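Side-chain contact in translation initiation factor eIF2B, subunit delta (Archaeoglobus fulgidus, PDB 1T5O), which probably interconverts 5-methylthioribose 1-phosphate and 5-methylthioribulose 1-phosphate, an isomerase step of methionine biosynthesis: residues Y328-Y331 against E332-P336. Residues are numbered along the deposited sequence; the frame is centred on the assembly and turned at random.
Sequences YPPY and EVNVP
The N-terminus of helix 331-338 is held to the proline-rich loop before it by Asn334, which closes the first turn and whose side chain bonds back to the backbone of Tyr328. Its ND2 gives a nearly straight bond to Tyr328 O (2.8 Å, 170° at the hydrogen). The oxygen lies in the plane of the amide, yet ND2 stands well above the plane of the carbonyl, 52° out of it. With CG turned away from its own carbonyl carbon (chi1 -60°), the Asn334 amide is directed back toward the loop, where ND2 also passes Pro330 CD at 3.8 Å.

Pro330 is the N-cap, preceded by a cis peptide bond that turns the chain sharply into the helix. Its carbonyl oxygen takes the N-H of Asn334 at 2.9 Å, in the carbonyl plane, and a weaker, more bent bond from Val333 N. The next i to i+4 bond runs from Val335 N to Tyr331 O at 2.9 Å. Pro336, lacking an N-H, breaks the pattern there and kinks the helix; its CD rests against the same Tyr331 O.

Among the side chains, Pro330 CG packs alongside Val333 CG2 (3.9 Å), the two running in the same direction. On the buried side, Val335 CG2 touches Tyr331 CB at 3.8 Å. Pro329 CA sits over the centre of one face of the Tyr331 ring, whose hydroxyl is hydrogen-bonded to Val317 O.

The turn directly follows strand 325-327, which runs antiparallel to 319-322 and is the last strand on that side of the chain's Rossmann-like sheet. Tyr331 and Val335 pack on Leu320 of strand 319-322, while Asn334 and Val335 meet Ile327.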
ATOM      1  N   TYR A 328     -13.257 -23.888 -14.746  1.00 22.15           N
ATOM      2  CA  TYR A 328     -14.343 -23.191 -14.049  1.00 21.83           C
ATOM      3  C   TYR A 328     -14.854 -23.962 -12.850  1.00 22.12           C
ATOM      4  O   TYR A 328     -14.546 -25.139 -12.697  1.00 18.48           O
ATOM      5  CB  TYR A 328     -15.536 -22.993 -14.982  1.00 22.60           C
ATOM      6  CG  TYR A 328     -15.267 -22.117 -16.151  1.00 26.81           C
ATOM      7  CD1 TYR A 328     -14.844 -22.663 -17.365  1.00 27.06           C
ATOM      8  CD2 TYR A 328     -15.438 -20.743 -16.062  1.00 26.26           C
ATOM      9  CE1 TYR A 328     -14.602 -21.859 -18.456  1.00 27.67           C
ATOM     10  CE2 TYR A 328     -15.200 -19.928 -17.157  1.00 27.95           C
ATOM     11  CZ  TYR A 328     -14.781 -20.501 -18.347  1.00 28.81           C
ATOM     12  OH  TYR A 328     -14.524 -19.719 -19.435  1.00 31.96           O
ATOM     13  N   PRO A 329     -15.657 -23.300 -11.988  1.00 21.42           N
ATOM     14  CA  PRO A 329     -16.217 -23.963 -10.802  1.00 20.77           C
ATOM     15  C   PRO A 329     -17.253 -24.966 -11.313  1.00 21.31           C
ATOM     16  O   PRO A 329     -17.814 -24.782 -12.386  1.00 21.54           O
ATOM     17  CB  PRO A 329     -16.875 -22.814 -10.025  1.00 20.49           C
ATOM     18  CG  PRO A 329     -16.061 -21.573 -10.470  1.00 22.64           C
ATOM     19  CD  PRO A 329     -15.888 -21.841 -11.947  1.00 20.61           C
ATOM     20  N   PRO A 330     -17.503 -26.048 -10.568  1.00 21.72           N
ATOM     21  CA  PRO A 330     -16.896 -26.425  -9.280  1.00 21.51           C
ATOM     22  C   PRO A 330     -15.471 -26.982  -9.479  1.00 21.57           C
ATOM     23  O   PRO A 330     -15.264 -27.951 -10.229  1.00 22.41           O
ATOM     24  CB  PRO A 330     -17.879 -27.461  -8.730  1.00 21.23           C
ATOM     25  CG  PRO A 330     -18.346 -28.173  -9.991  1.00 20.92           C
ATOM     26  CD  PRO A 330     -18.508 -27.040 -11.003  1.00 21.49           C
ATOM     27  N   TYR A 331     -14.500 -26.367  -8.806  1.00 19.04           N
ATOM     28  CA  TYR A 331     -13.111 -26.762  -8.929  1.00 19.72           C
ATOM     29  C   TYR A 331     -12.825 -28.191  -8.464  1.00 20.83           C
ATOM     30  O   TYR A 331     -11.994 -28.863  -9.055  1.00 19.36           O
ATOM     31  CB  TYR A 331     -12.222 -25.748  -8.195  1.00 20.25           C
ATOM     32  CG  TYR A 331     -12.313 -24.358  -8.817  1.00 21.66           C
ATOM     33  CD1 TYR A 331     -12.734 -23.250  -8.064  1.00 19.62           C
ATOM     34  CD2 TYR A 331     -11.999 -24.163 -10.164  1.00 19.17           C
ATOM     35  CE1 TYR A 331     -12.838 -21.966  -8.656  1.00 21.75           C
ATOM     36  CE2 TYR A 331     -12.102 -22.898 -10.765  1.00 22.07           C
ATOM     37  CZ  TYR A 331     -12.522 -21.802 -10.011  1.00 22.35           C
ATOM     38  OH  TYR A 331     -12.622 -20.562 -10.622  1.00 21.72           O
ATOM     39  N   GLU A 332     -13.549 -28.650  -7.445  1.00 21.57           N
ATOM     40  CA  GLU A 332     -13.374 -30.000  -6.909  1.00 25.97           C
ATOM     41  C   GLU A 332     -13.608 -31.013  -8.030  1.00 23.80           C
ATOM     42  O   GLU A 332     -13.012 -32.089  -8.050  1.00 23.78           O
ATOM     43  CB  GLU A 332     -14.372 -30.250  -5.776  1.00 29.10           C
ATOM     44  CG  GLU A 332     -13.912 -31.299  -4.780  1.00 39.49           C
ATOM     45  CD  GLU A 332     -12.752 -30.820  -3.898  1.00 44.29           C
ATOM     46  OE1 GLU A 332     -12.766 -29.652  -3.443  1.00 47.25           O
ATOM     47  OE2 GLU A 332     -11.832 -31.619  -3.638  1.00 50.33           O
ATOM     48  N   VAL A 333     -14.493 -30.669  -8.954  1.00 22.92           N
ATOM     49  CA  VAL A 333     -14.754 -31.547 -10.087  1.00 22.36           C
ATOM     50  C   VAL A 333     -13.840 -31.236 -11.281  1.00 21.33           C
ATOM     51  O   VAL A 333     -13.201 -32.129 -11.831  1.00 21.77           O
ATOM     52  CB  VAL A 333     -16.230 -31.434 -10.600  1.00 22.20           C
ATOM     53  CG1 VAL A 333     -16.410 -32.292 -11.848  1.00 22.34           C
ATOM     54  CG2 VAL A 333     -17.212 -31.895  -9.541  1.00 20.76           C
ATOM     55  N   ASN A 334     -13.752 -29.965 -11.657  1.00 20.92           N
ATOM     56  CA  ASN A 334     -13.006 -29.575 -12.850  1.00 21.99           C
ATOM     57  C   ASN A 334     -11.502 -29.474 -12.842  1.00 22.68           C
ATOM     58  O   ASN A 334     -10.878 -29.605 -13.898  1.00 23.95           O
ATOM     59  CB  ASN A 334     -13.598 -28.283 -13.415  1.00 21.67           C
ATOM     60  CG  ASN A 334     -15.053 -28.446 -13.784  1.00 25.18           C
ATOM     61  OD1 ASN A 334     -15.464 -29.527 -14.178  1.00 26.62           O
ATOM     62  ND2 ASN A 334     -15.836 -27.377 -13.672  1.00 25.70           N
ATOM     63  N   VAL A 335     -10.914 -29.237 -11.679  1.00 21.84           N
ATOM     64  CA  VAL A 335      -9.463 -29.160 -11.597  1.00 22.58           C
ATOM     65  C   VAL A 335      -8.866 -30.542 -11.927  1.00 23.59           C
ATOM     66  O   VAL A 335      -7.982 -30.645 -12.783  1.00 22.44           O
ATOM     67  CB  VAL A 335      -9.026 -28.654 -10.204  1.00 21.62           C
ATOM     68  CG1 VAL A 335      -7.552 -28.987  -9.928  1.00 20.41           C
ATOM     69  CG2 VAL A 335      -9.227 -27.114 -10.149  1.00 19.51           C
ATOM     70  N   PRO A 336      -9.353 -31.620 -11.273  1.00 24.38           N
ATOM     71  CA  PRO A 336      -8.804 -32.955 -11.583  1.00 26.80           C
ATOM     72  C   PRO A 336      -9.061 -33.326 -13.044  1.00 27.33           C
ATOM     73  O   PRO A 336      -8.203 -33.892 -13.724  1.00 28.63           O
ATOM     74  CB  PRO A 336      -9.561 -33.882 -10.625  1.00 26.81           C
ATOM     75  CG  PRO A 336      -9.884 -33.008  -9.470  1.00 27.29           C
ATOM     76  CD  PRO A 336     -10.288 -31.692 -10.133  1.00 24.22           C
TER